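Local coordinates for protein endo-beta-1,4-glucanase (cellulase B) (Bacillus halodurans, PDB 4V2X) that probably hydrolyses beta-1,4-linked glucans as a glycoside hydrolase family 5 endoglucanase, its catalytic module being joined to an Ig-like and a CBM46 module, at residues P120-D125 with V168-R173; Q127-V132 with E177-H182; T419-N424 with E439-K444; S449-S454 with G461-E466. All coordinates share one frame; numbering follows the deposited sequence.

Contact 1 (P120-D125 with V168-R173); sequences PDYPID and VMVKYR
Tyr122 lays one face of its ring across the aliphatic chain of Lys171 in a CH-pi contact, and these two residues account for most of the buried surface. Lys171 CG stands 3.5 Å from the centroid of the Tyr122 ring and only 5° off the ring normal, so it sits over the middle of the face. The lysine chain, extended beyond CG, crosses the ring side chain at about a right angle: near one flank Lys171 CA lies 3.6 Å from Tyr122 CE2, and near the other Lys171 CD lies 3.6 Å from Tyr122 CE1. With CG anti to the backbone N, chi1 of -170° carries the Lys171 chain across the Tyr122 face and on past it, where NZ forms a salt bridge with Glu113 and Lys171 also makes a cation-pi contact with Trp157.

In the family 5 (beta/alpha)8 barrel, residues 120-125 belong to the loop that leads from the second barrel strand, 105-108, into helix 126-141, and they rest here on helix 165-183.

Apolar contact continues at the ring edge, where Val170 CG1 approaches Tyr122 CE2 at 4.2 Å. The same methyl lies 3.9 Å from Pro120 O.

Polar links between this loop and the helix lie further along it: Ser174 OG is hydrogen-bonded to Asp121 O, and Gln178 NE2 to Tyr122 O. Val170 also packs against Gln228 of the second subunit.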
# COMPACT_ATOMS: atom_id res chain seq x y z
N PRO A 120 16.07 -7.01 -25.30
CA PRO A 120 15.41 -6.16 -24.31
C PRO A 120 14.23 -5.34 -24.85
O PRO A 120 13.45 -4.81 -24.06
CB PRO A 120 16.53 -5.22 -23.88
CG PRO A 120 17.38 -5.07 -25.10
CD PRO A 120 17.28 -6.38 -25.85
N ASP A 121 14.09 -5.24 -26.18
CA ASP A 121 13.12 -4.33 -26.79
C ASP A 121 11.73 -4.95 -26.97
O ASP A 121 10.76 -4.22 -27.09
CB ASP A 121 13.64 -3.80 -28.13
CG ASP A 121 14.90 -2.95 -27.99
OD1 ASP A 121 15.06 -2.27 -26.95
OD2 ASP A 121 15.74 -2.97 -28.92
N TYR A 122 11.66 -6.28 -27.02
CA TYR A 122 10.39 -6.99 -27.20
C TYR A 122 9.53 -6.42 -28.34
O TYR A 122 8.35 -6.08 -28.12
CB TYR A 122 9.60 -6.98 -25.90
CG TYR A 122 10.29 -7.71 -24.78
CD1 TYR A 122 10.24 -9.10 -24.71
CD2 TYR A 122 10.99 -7.02 -23.79
CE1 TYR A 122 10.86 -9.78 -23.68
CE2 TYR A 122 11.62 -7.70 -22.76
CZ TYR A 122 11.55 -9.08 -22.71
OH TYR A 122 12.16 -9.77 -21.69
N PRO A 123 10.09 -6.33 -29.55
CA PRO A 123 9.35 -5.67 -30.63
C PRO A 123 8.09 -6.43 -31.01
O PRO A 123 8.13 -7.64 -31.24
CB PRO A 123 10.35 -5.68 -31.79
CG PRO A 123 11.26 -6.82 -31.51
CD PRO A 123 11.40 -6.83 -30.01
N ILE A 124 6.97 -5.71 -31.08
CA ILE A 124 5.71 -6.33 -31.44
C ILE A 124 5.75 -6.64 -32.94
O ILE A 124 6.15 -5.78 -33.73
CB ILE A 124 4.51 -5.43 -31.10
CG1 ILE A 124 4.42 -5.25 -29.58
CG2 ILE A 124 3.22 -6.03 -31.65
CD1 ILE A 124 3.48 -4.14 -29.14
N ASP A 125 5.36 -7.86 -33.31
CA ASP A 125 5.22 -8.23 -34.71
C ASP A 125 4.34 -7.20 -35.41
O ASP A 125 3.17 -7.06 -35.06
CB ASP A 125 4.60 -9.63 -34.86
CG ASP A 125 4.28 -10.00 -36.32
OD1 ASP A 125 4.98 -9.53 -37.24
OD2 ASP A 125 3.31 -10.75 -36.56
N VAL A 168 10.08 -8.43 -15.46
CA VAL A 168 8.70 -8.20 -15.87
C VAL A 168 8.50 -6.73 -16.21
O VAL A 168 7.88 -6.41 -17.24
CB VAL A 168 7.70 -8.65 -14.79
CG1 VAL A 168 6.30 -8.11 -15.07
CG2 VAL A 168 7.67 -10.17 -14.71
N MET A 169 9.02 -5.84 -15.38
CA MET A 169 8.83 -4.41 -15.60
C MET A 169 9.41 -3.94 -16.94
O MET A 169 8.78 -3.15 -17.65
CB MET A 169 9.43 -3.59 -14.45
CG MET A 169 8.50 -3.42 -13.25
SD MET A 169 6.93 -2.56 -13.57
CE MET A 169 7.43 -1.43 -14.85
N VAL A 170 10.60 -4.43 -17.30
CA VAL A 170 11.22 -4.10 -18.59
C VAL A 170 10.32 -4.50 -19.77
O VAL A 170 10.10 -3.71 -20.68
CB VAL A 170 12.61 -4.76 -18.74
CG1 VAL A 170 13.09 -4.71 -20.18
CG2 VAL A 170 13.62 -4.08 -17.82
N LYS A 171 9.81 -5.72 -19.73
CA LYS A 171 8.94 -6.24 -20.79
C LYS A 171 7.60 -5.49 -20.87
O LYS A 171 7.16 -5.10 -21.95
CB LYS A 171 8.70 -7.73 -20.56
CG LYS A 171 8.03 -8.45 -21.71
CD LYS A 171 8.07 -9.95 -21.48
CE LYS A 171 7.26 -10.70 -22.52
NZ LYS A 171 7.43 -12.16 -22.36
N TYR A 172 6.98 -5.30 -19.71
CA TYR A 172 5.71 -4.57 -19.60
C TYR A 172 5.86 -3.13 -20.09
O TYR A 172 5.05 -2.66 -20.88
CB TYR A 172 5.26 -4.61 -18.14
CG TYR A 172 3.95 -3.96 -17.79
CD1 TYR A 172 2.74 -4.63 -17.97
CD2 TYR A 172 3.91 -2.71 -17.20
CE1 TYR A 172 1.53 -4.05 -17.61
CE2 TYR A 172 2.71 -2.12 -16.83
CZ TYR A 172 1.53 -2.79 -17.03
OH TYR A 172 0.36 -2.19 -16.65
N ARG A 173 6.90 -2.45 -19.62
CA ARG A 173 7.19 -1.09 -20.06
C ARG A 173 7.34 -1.03 -21.58
O ARG A 173 6.77 -0.17 -22.23
CB ARG A 173 8.46 -0.57 -19.37
CG ARG A 173 9.03 0.72 -19.95
CD ARG A 173 10.16 1.24 -19.08
NE ARG A 173 9.66 2.01 -17.95
CZ ARG A 173 9.26 3.27 -18.04
NH1 ARG A 173 9.30 3.90 -19.21
NH2 ARG A 173 8.82 3.91 -16.96

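Contact 2 (Q127-V132 with E177-H182); sequences QFLNRV and EQLSNH
Leu129 presses a methyl onto the face of the His182 imidazole: its CD2 lies 3.8 Å from the centroid of the His182 ring and 15° off the normal, a CH-pi contact displaced toward the ND1 side, where Leu129 CD2 and His182 ND1 are 3.6 Å apart. The two side chains arrive from opposite directions. Leu129's other methyl turns to a second residue, with Leu129 CD1 at 4.1 Å from Leu179 CD2.

Helices 126-141 and 165-183 are neighbouring outer helices of the (beta/alpha)8 barrel, and the three residues meet between them, where the closest CA pair, Leu129 and Leu179, is 9.0 Å apart.

One shell further out, His182 NE2 is hydrogen-bonded to Asp133 OD2, on the same helix as Leu129. A chi1 of -175° swings the imidazole away from the backbone N of His182 and across to that carboxylate, a bond that probably helps set the rotation of the ring and so the face turned to Leu129. Replacing His182 by an alanine removes the imidazole, which would probably leave Asp133 OD2 without this partner and a gap beside Leu129 CD2. Leu179 also packs on Trp112, while Gln178 OE1 accepts a hydrogen bond from Ile124 N in the loop preceding helix 126-141.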
# COMPACT_ATOMS: atom_id res chain seq x y z
N GLN A 127 2.94 -7.19 -38.29
CA GLN A 127 1.84 -7.77 -39.05
C GLN A 127 0.67 -8.06 -38.13
O GLN A 127 -0.48 -7.75 -38.44
CB GLN A 127 2.30 -9.06 -39.74
CG GLN A 127 3.05 -8.83 -41.05
CD GLN A 127 4.40 -8.16 -40.89
OE1 GLN A 127 5.36 -8.77 -40.42
NE2 GLN A 127 4.49 -6.90 -41.30
N PHE A 128 0.98 -8.63 -36.98
CA PHE A 128 -0.03 -8.87 -35.96
C PHE A 128 -0.63 -7.55 -35.50
O PHE A 128 -1.84 -7.39 -35.48
CB PHE A 128 0.58 -9.61 -34.79
CG PHE A 128 -0.40 -9.94 -33.70
CD1 PHE A 128 -1.35 -10.93 -33.89
CD2 PHE A 128 -0.38 -9.25 -32.50
CE1 PHE A 128 -2.27 -11.23 -32.90
CE2 PHE A 128 -1.29 -9.56 -31.49
CZ PHE A 128 -2.23 -10.55 -31.70
N LEU A 129 0.22 -6.59 -35.15
CA LEU A 129 -0.26 -5.26 -34.75
C LEU A 129 -1.15 -4.61 -35.81
O LEU A 129 -2.17 -4.01 -35.48
CB LEU A 129 0.92 -4.35 -34.39
CG LEU A 129 0.59 -2.95 -33.84
CD1 LEU A 129 -0.34 -3.04 -32.65
CD2 LEU A 129 1.87 -2.22 -33.47
N ASN A 130 -0.79 -4.71 -37.09
CA ASN A 130 -1.64 -4.14 -38.13
C ASN A 130 -3.02 -4.81 -38.21
O ASN A 130 -4.01 -4.15 -38.50
CB ASN A 130 -0.94 -4.17 -39.49
CG ASN A 130 0.04 -3.02 -39.66
OD1 ASN A 130 -0.16 -1.94 -39.12
ND2 ASN A 130 1.11 -3.25 -40.43
N ARG A 131 -3.09 -6.11 -37.95
CA ARG A 131 -4.37 -6.81 -37.93
C ARG A 131 -5.24 -6.33 -36.76
O ARG A 131 -6.43 -6.09 -36.93
CB ARG A 131 -4.17 -8.32 -37.89
CG ARG A 131 -3.50 -8.88 -39.13
CD ARG A 131 -3.94 -10.30 -39.41
NE ARG A 131 -3.60 -11.20 -38.31
CZ ARG A 131 -2.38 -11.67 -38.06
NH1 ARG A 131 -1.34 -11.31 -38.81
NH2 ARG A 131 -2.18 -12.49 -37.03
N VAL A 132 -4.63 -6.19 -35.58
CA VAL A 132 -5.33 -5.63 -34.42
C VAL A 132 -5.80 -4.22 -34.75
O VAL A 132 -6.96 -3.86 -34.54
CB VAL A 132 -4.42 -5.61 -33.17
CG1 VAL A 132 -5.10 -4.86 -32.03
CG2 VAL A 132 -4.06 -7.03 -32.74
N GLU A 177 4.99 1.14 -23.95
CA GLU A 177 5.66 2.19 -24.72
C GLU A 177 5.32 2.07 -26.21
O GLU A 177 4.94 3.06 -26.85
CB GLU A 177 7.18 2.15 -24.50
CG GLU A 177 7.60 2.79 -23.19
CD GLU A 177 9.09 2.69 -22.92
OE1 GLU A 177 9.81 2.03 -23.70
OE2 GLU A 177 9.54 3.27 -21.91
N GLN A 178 5.41 0.86 -26.75
CA GLN A 178 5.10 0.61 -28.16
C GLN A 178 3.65 0.85 -28.52
O GLN A 178 3.36 1.48 -29.54
CB GLN A 178 5.45 -0.83 -28.55
CG GLN A 178 6.94 -1.11 -28.62
CD GLN A 178 7.23 -2.57 -28.93
OE1 GLN A 178 7.06 -3.01 -30.06
NE2 GLN A 178 7.64 -3.33 -27.93
N LEU A 179 2.73 0.33 -27.71
CA LEU A 179 1.31 0.52 -27.98
C LEU A 179 0.89 1.97 -27.84
O LEU A 179 0.15 2.48 -28.67
CB LEU A 179 0.45 -0.36 -27.06
CG LEU A 179 0.59 -1.86 -27.29
CD1 LEU A 179 -0.12 -2.62 -26.18
CD2 LEU A 179 0.07 -2.25 -28.66
N SER A 180 1.35 2.62 -26.77
CA SER A 180 0.99 4.02 -26.53
C SER A 180 1.49 4.88 -27.69
O SER A 180 0.77 5.75 -28.16
CB SER A 180 1.51 4.52 -25.18
OG SER A 180 2.92 4.66 -25.15
N ASN A 181 2.70 4.61 -28.17
CA ASN A 181 3.24 5.35 -29.32
C ASN A 181 2.45 5.07 -30.60
O ASN A 181 2.06 6.01 -31.30
CB ASN A 181 4.71 5.02 -29.55
CG ASN A 181 5.29 5.79 -30.73
OD1 ASN A 181 5.56 5.21 -31.78
ND2 ASN A 181 5.45 7.09 -30.57
N HIS A 182 2.21 3.80 -30.89
CA HIS A 182 1.47 3.39 -32.09
C HIS A 182 0.09 4.06 -32.16
O HIS A 182 -0.30 4.56 -33.20
CB HIS A 182 1.30 1.87 -32.15
CG HIS A 182 0.64 1.38 -33.40
ND1 HIS A 182 1.33 1.19 -34.58
CD2 HIS A 182 -0.65 1.05 -33.66
CE1 HIS A 182 0.49 0.76 -35.51
NE2 HIS A 182 -0.71 0.67 -34.98

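Contact 3 (T419-N424 with E439-K444); sequences TGLRAN and ERLTVK
A single forked side chain bridges two sheets: Leu421 gives one methyl to each of two residues on the facing strand, and no hydrogen bond crosses between the segments. Leu421 CD1 meets Leu441 CD2 at 4.1 Å, and Leu421 CD2 meets Val443 CG2 at the same 4.1 Å, so the fork fits between residues two apart on strand 440-443. Its chi1 of -150° sends CG toward that strand, where chi2 splits the methyls between Leu441 and Val443.

Leu441 and Val443 both project toward strand 418-423, whereas Thr442 between them points away and uses OG1 in a hydrogen bond to Thr408 OG1. The nearest CA atoms, those of Leu421 and Val443, are 9.0 Å apart, a spacing that suits facing sheets rather than hydrogen-bonded neighbours. This is the interior of the Ig-like module, a beta sandwich. Strand 418-423 pairs with strand 458-467 in one sheet, where Thr419 and Gly420 both face Glu466 in a classic beta bulge. Strand 440-443 lies between 407-412 and 434-437 in the other.

Tyr434 touches both Leu421 and Leu441, and Leu448 backs Val443. The side chain of Leu441 is about 7 Å from that of Phe467, which has been seen to contribute to a calcium site in this protein. With all three touching residues buried and only methyls meeting, cohesion here rests on dispersion and the exclusion of water, while backbone groups of 418-423 pair with Thr464 and Glu466 in their own sheet.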
# COMPACT_ATOMS: atom_id res chain seq x y z
N THR A 419 -50.09 -8.61 -20.56
CA THR A 419 -51.00 -8.09 -21.60
C THR A 419 -51.69 -9.19 -22.38
O THR A 419 -52.74 -8.95 -22.98
CB THR A 419 -50.27 -7.15 -22.57
OG1 THR A 419 -49.14 -7.82 -23.14
CG2 THR A 419 -49.80 -5.90 -21.85
N GLY A 420 -51.13 -10.39 -22.36
CA GLY A 420 -51.73 -11.50 -23.09
C GLY A 420 -50.94 -12.78 -22.96
O GLY A 420 -49.84 -12.80 -22.41
N LEU A 421 -51.53 -13.85 -23.48
CA LEU A 421 -50.93 -15.17 -23.46
C LEU A 421 -51.18 -15.80 -24.82
O LEU A 421 -52.26 -15.61 -25.40
CB LEU A 421 -51.59 -16.01 -22.35
CG LEU A 421 -50.75 -17.08 -21.68
CD1 LEU A 421 -49.57 -16.46 -20.97
CD2 LEU A 421 -51.60 -17.89 -20.71
N ARG A 422 -50.18 -16.49 -25.35
CA ARG A 422 -50.33 -17.21 -26.60
C ARG A 422 -49.98 -18.67 -26.38
O ARG A 422 -49.10 -19.00 -25.58
CB ARG A 422 -49.44 -16.62 -27.69
CG ARG A 422 -49.89 -15.24 -28.15
CD ARG A 422 -48.99 -14.68 -29.24
NE ARG A 422 -49.42 -13.33 -29.61
CZ ARG A 422 -50.37 -13.04 -30.49
NH1 ARG A 422 -51.01 -14.01 -31.15
NH2 ARG A 422 -50.68 -11.78 -30.73
N ALA A 423 -50.67 -19.55 -27.10
CA ALA A 423 -50.38 -20.98 -27.10
C ALA A 423 -49.99 -21.32 -28.52
O ALA A 423 -50.82 -21.23 -29.42
CB ALA A 423 -51.59 -21.78 -26.67
N ASN A 424 -48.73 -21.68 -28.72
CA ASN A 424 -48.20 -21.88 -30.07
C ASN A 424 -48.55 -20.69 -30.98
O ASN A 424 -49.02 -20.87 -32.10
CB ASN A 424 -48.73 -23.18 -30.68
CG ASN A 424 -48.31 -24.42 -29.91
OD1 ASN A 424 -47.43 -24.39 -29.05
ND2 ASN A 424 -48.94 -25.54 -30.23
N GLU A 439 -49.79 -12.44 -8.85
CA GLU A 439 -48.69 -12.93 -9.68
C GLU A 439 -48.82 -14.42 -9.98
O GLU A 439 -47.89 -15.01 -10.56
CB GLU A 439 -47.35 -12.62 -9.01
CG GLU A 439 -46.96 -11.15 -9.08
CD GLU A 439 -45.56 -10.88 -8.56
OE1 GLU A 439 -45.24 -11.32 -7.43
OE2 GLU A 439 -44.77 -10.21 -9.26
N ARG A 440 -49.94 -15.03 -9.62
CA ARG A 440 -50.21 -16.44 -9.93
C ARG A 440 -50.93 -16.56 -11.27
O ARG A 440 -52.11 -16.20 -11.39
CB ARG A 440 -51.05 -17.10 -8.84
CG ARG A 440 -50.40 -17.11 -7.47
CD ARG A 440 -49.38 -18.23 -7.35
NE ARG A 440 -50.01 -19.54 -7.18
CZ ARG A 440 -50.56 -19.97 -6.04
NH1 ARG A 440 -50.57 -19.22 -4.94
NH2 ARG A 440 -51.12 -21.18 -6.00
N LEU A 441 -50.21 -17.07 -12.27
CA LEU A 441 -50.77 -17.33 -13.60
C LEU A 441 -51.28 -18.76 -13.71
O LEU A 441 -50.51 -19.71 -13.53
CB LEU A 441 -49.71 -17.10 -14.67
CG LEU A 441 -50.12 -17.38 -16.12
CD1 LEU A 441 -51.22 -16.43 -16.58
CD2 LEU A 441 -48.92 -17.29 -17.05
N THR A 442 -52.55 -18.91 -14.04
CA THR A 442 -53.12 -20.22 -14.31
C THR A 442 -53.37 -20.38 -15.80
O THR A 442 -54.08 -19.58 -16.41
CB THR A 442 -54.45 -20.43 -13.55
OG1 THR A 442 -54.21 -20.39 -12.14
CG2 THR A 442 -55.07 -21.76 -13.91
N VAL A 443 -52.78 -21.42 -16.38
CA VAL A 443 -53.09 -21.83 -17.74
C VAL A 443 -54.09 -22.98 -17.67
O VAL A 443 -53.80 -24.02 -17.07
CB VAL A 443 -51.83 -22.27 -18.52
CG1 VAL A 443 -52.18 -22.55 -19.98
CG2 VAL A 443 -50.74 -21.21 -18.43
N LYS A 444 -55.25 -22.81 -18.29
CA LYS A 444 -56.32 -23.80 -18.17
C LYS A 444 -56.00 -25.11 -18.90
O LYS A 444 -55.35 -25.12 -19.96
CB LYS A 444 -57.65 -23.22 -18.66
CG LYS A 444 -58.15 -22.01 -17.88
CD LYS A 444 -58.66 -22.38 -16.50
CE LYS A 444 -58.91 -21.15 -15.65
NZ LYS A 444 -60.02 -20.29 -16.15

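Contact 4 (S449-S454 with G461-E466)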
# COMPACT_ATOMS: atom_id res chain seq x y z
N SER A 449 -54.01 -29.33 -22.97
CA SER A 449 -54.47 -30.50 -23.72
C SER A 449 -54.39 -30.27 -25.23
O SER A 449 -53.96 -31.15 -25.96
CB SER A 449 -55.89 -30.88 -23.30
OG SER A 449 -56.34 -32.01 -24.03
N ALA A 450 -54.77 -29.08 -25.69
CA ALA A 450 -54.64 -28.75 -27.12
C ALA A 450 -53.19 -28.80 -27.60
O ALA A 450 -52.91 -29.27 -28.70
CB ALA A 450 -55.25 -27.39 -27.41
N ILE A 451 -52.27 -28.33 -26.76
CA ILE A 451 -50.85 -28.36 -27.10
C ILE A 451 -50.28 -29.77 -27.02
O ILE A 451 -49.50 -30.17 -27.88
CB ILE A 451 -50.03 -27.44 -26.15
CG1 ILE A 451 -50.43 -25.98 -26.36
CG2 ILE A 451 -48.54 -27.62 -26.38
CD1 ILE A 451 -49.94 -25.03 -25.28
N ALA A 452 -50.69 -30.52 -26.00
CA ALA A 452 -50.01 -31.76 -25.63
C ALA A 452 -50.90 -33.00 -25.45
O ALA A 452 -50.49 -33.94 -24.76
CB ALA A 452 -49.23 -31.52 -24.34
N SER A 453 -52.09 -33.04 -26.05
CA SER A 453 -52.96 -34.23 -25.91
C SER A 453 -52.36 -35.48 -26.58
O SER A 453 -52.65 -36.60 -26.17
CB SER A 453 -54.37 -33.99 -26.46
OG SER A 453 -54.32 -33.40 -27.75
N SER A 454 -51.52 -35.27 -27.59
CA SER A 454 -50.84 -36.37 -28.29
C SER A 454 -49.98 -37.23 -27.36
O SER A 454 -49.77 -38.42 -27.63
CB SER A 454 -49.96 -35.82 -29.42
OG SER A 454 -48.80 -35.19 -28.90
N GLY A 461 -45.01 -27.95 -27.29
CA GLY A 461 -45.36 -26.62 -27.74
C GLY A 461 -44.99 -25.61 -26.70
O GLY A 461 -44.22 -25.91 -25.78
N MET A 462 -45.55 -24.41 -26.82
CA MET A 462 -45.16 -23.29 -25.97
C MET A 462 -46.36 -22.44 -25.57
O MET A 462 -47.26 -22.23 -26.37
CB MET A 462 -44.17 -22.41 -26.72
CG MET A 462 -43.48 -21.36 -25.87
SD MET A 462 -42.28 -20.47 -26.85
CE MET A 462 -41.56 -21.83 -27.77
N VAL A 463 -46.35 -21.97 -24.32
CA VAL A 463 -47.27 -20.94 -23.86
C VAL A 463 -46.40 -19.71 -23.64
O VAL A 463 -45.44 -19.76 -22.86
CB VAL A 463 -48.00 -21.33 -22.57
CG1 VAL A 463 -48.78 -20.15 -22.02
CG2 VAL A 463 -48.93 -22.51 -22.83
N THR A 464 -46.71 -18.62 -24.34
CA THR A 464 -45.91 -17.40 -24.26
C THR A 464 -46.67 -16.33 -23.50
O THR A 464 -47.80 -15.99 -23.87
CB THR A 464 -45.53 -16.89 -25.65
OG1 THR A 464 -44.75 -17.90 -26.31
CG2 THR A 464 -44.71 -15.60 -25.55
N ALA A 465 -46.05 -15.82 -22.44
CA ALA A 465 -46.60 -14.70 -21.68
C ALA A 465 -46.05 -13.40 -22.23
O ALA A 465 -44.83 -13.23 -22.33
CB ALA A 465 -46.27 -14.83 -20.20
N GLU A 466 -46.97 -12.49 -22.55
CA GLU A 466 -46.65 -11.19 -23.11
C GLU A 466 -46.91 -10.12 -22.06
O GLU A 466 -47.90 -10.19 -21.33
CB GLU A 466 -47.52 -10.91 -24.35
CG GLU A 466 -47.29 -11.90 -25.48
CD GLU A 466 -48.27 -11.73 -26.63
OE1 GLU A 466 -49.40 -11.24 -26.39
OE2 GLU A 466 -47.92 -12.10 -27.76
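Ile451 overlaps the start of segment 461-466 with both of its branches. Its CG2 methyl sits against the bare backbone of Gly461, with Ile451 CG2 at 3.6 Å from Gly461 CA and 3.7 Å from Gly461 N. The longer branch passes further along the strand, bringing Ile451 CD1 to 3.7 Å from Val463 CG2 and to 4.0 Å from Met462 O. The torsions divide the work: CG2 is anti to the backbone N, while CG1 is anti to the carbonyl carbon (chi1 -65°) and chi2 of 166° extends CD1 toward the valine, whose side chain it crosses at about a right angle.

The approach at Gly461 is close enough that a CB built there would fall 2.6 Å from Ile451 CG2, a clash; the absence of a side chain is consistent with so near an approach of helix 445-452, with the CA atoms of Ile451 and Gly461 5.8 Å apart.

In the Ig-like sandwich this short helix follows strand 440-443 of one sheet and covers strand 458-467 of the other. Ile451 also touches Val477 and Ala423, on the two strands flanking 458-467 in its sheet. With an alanine instead of Ile451, both branches beyond CB are gone, which is likely to leave a gap over Gly461 and take away one of the apolar neighbours of Val463.

Since no hydrogen bond crosses between the segments, Ile451 probably holds helix 445-452 to this strand by van der Waals contact, a branched side chain packing on glycine backbone and on a valine methyl.

Overall arrangement
From the N terminus, the catalytic barrel comes first. Contact 1 closes a loop of 42 residues and contact 2 one of 44, and the two cross, their segments alternating along the chain. Both end on helix 165-183, and together they tie it to helix 126-141 and to the loop before it. Their centres lie 13 Å apart, with probable hydrogen bonds from Gln178 to the 120-125 backbone. Contacts 3 and 4 follow in series within the Ig-like module, closing shorter loops of 14 and 6 residues. Their centres are 10 Å apart, and the Arg422-Glu466 salt bridge joins them across neighbouring strands. Contacts 1 and 3 are about 62 Å apart between centres, on opposite sides of the chain's centre.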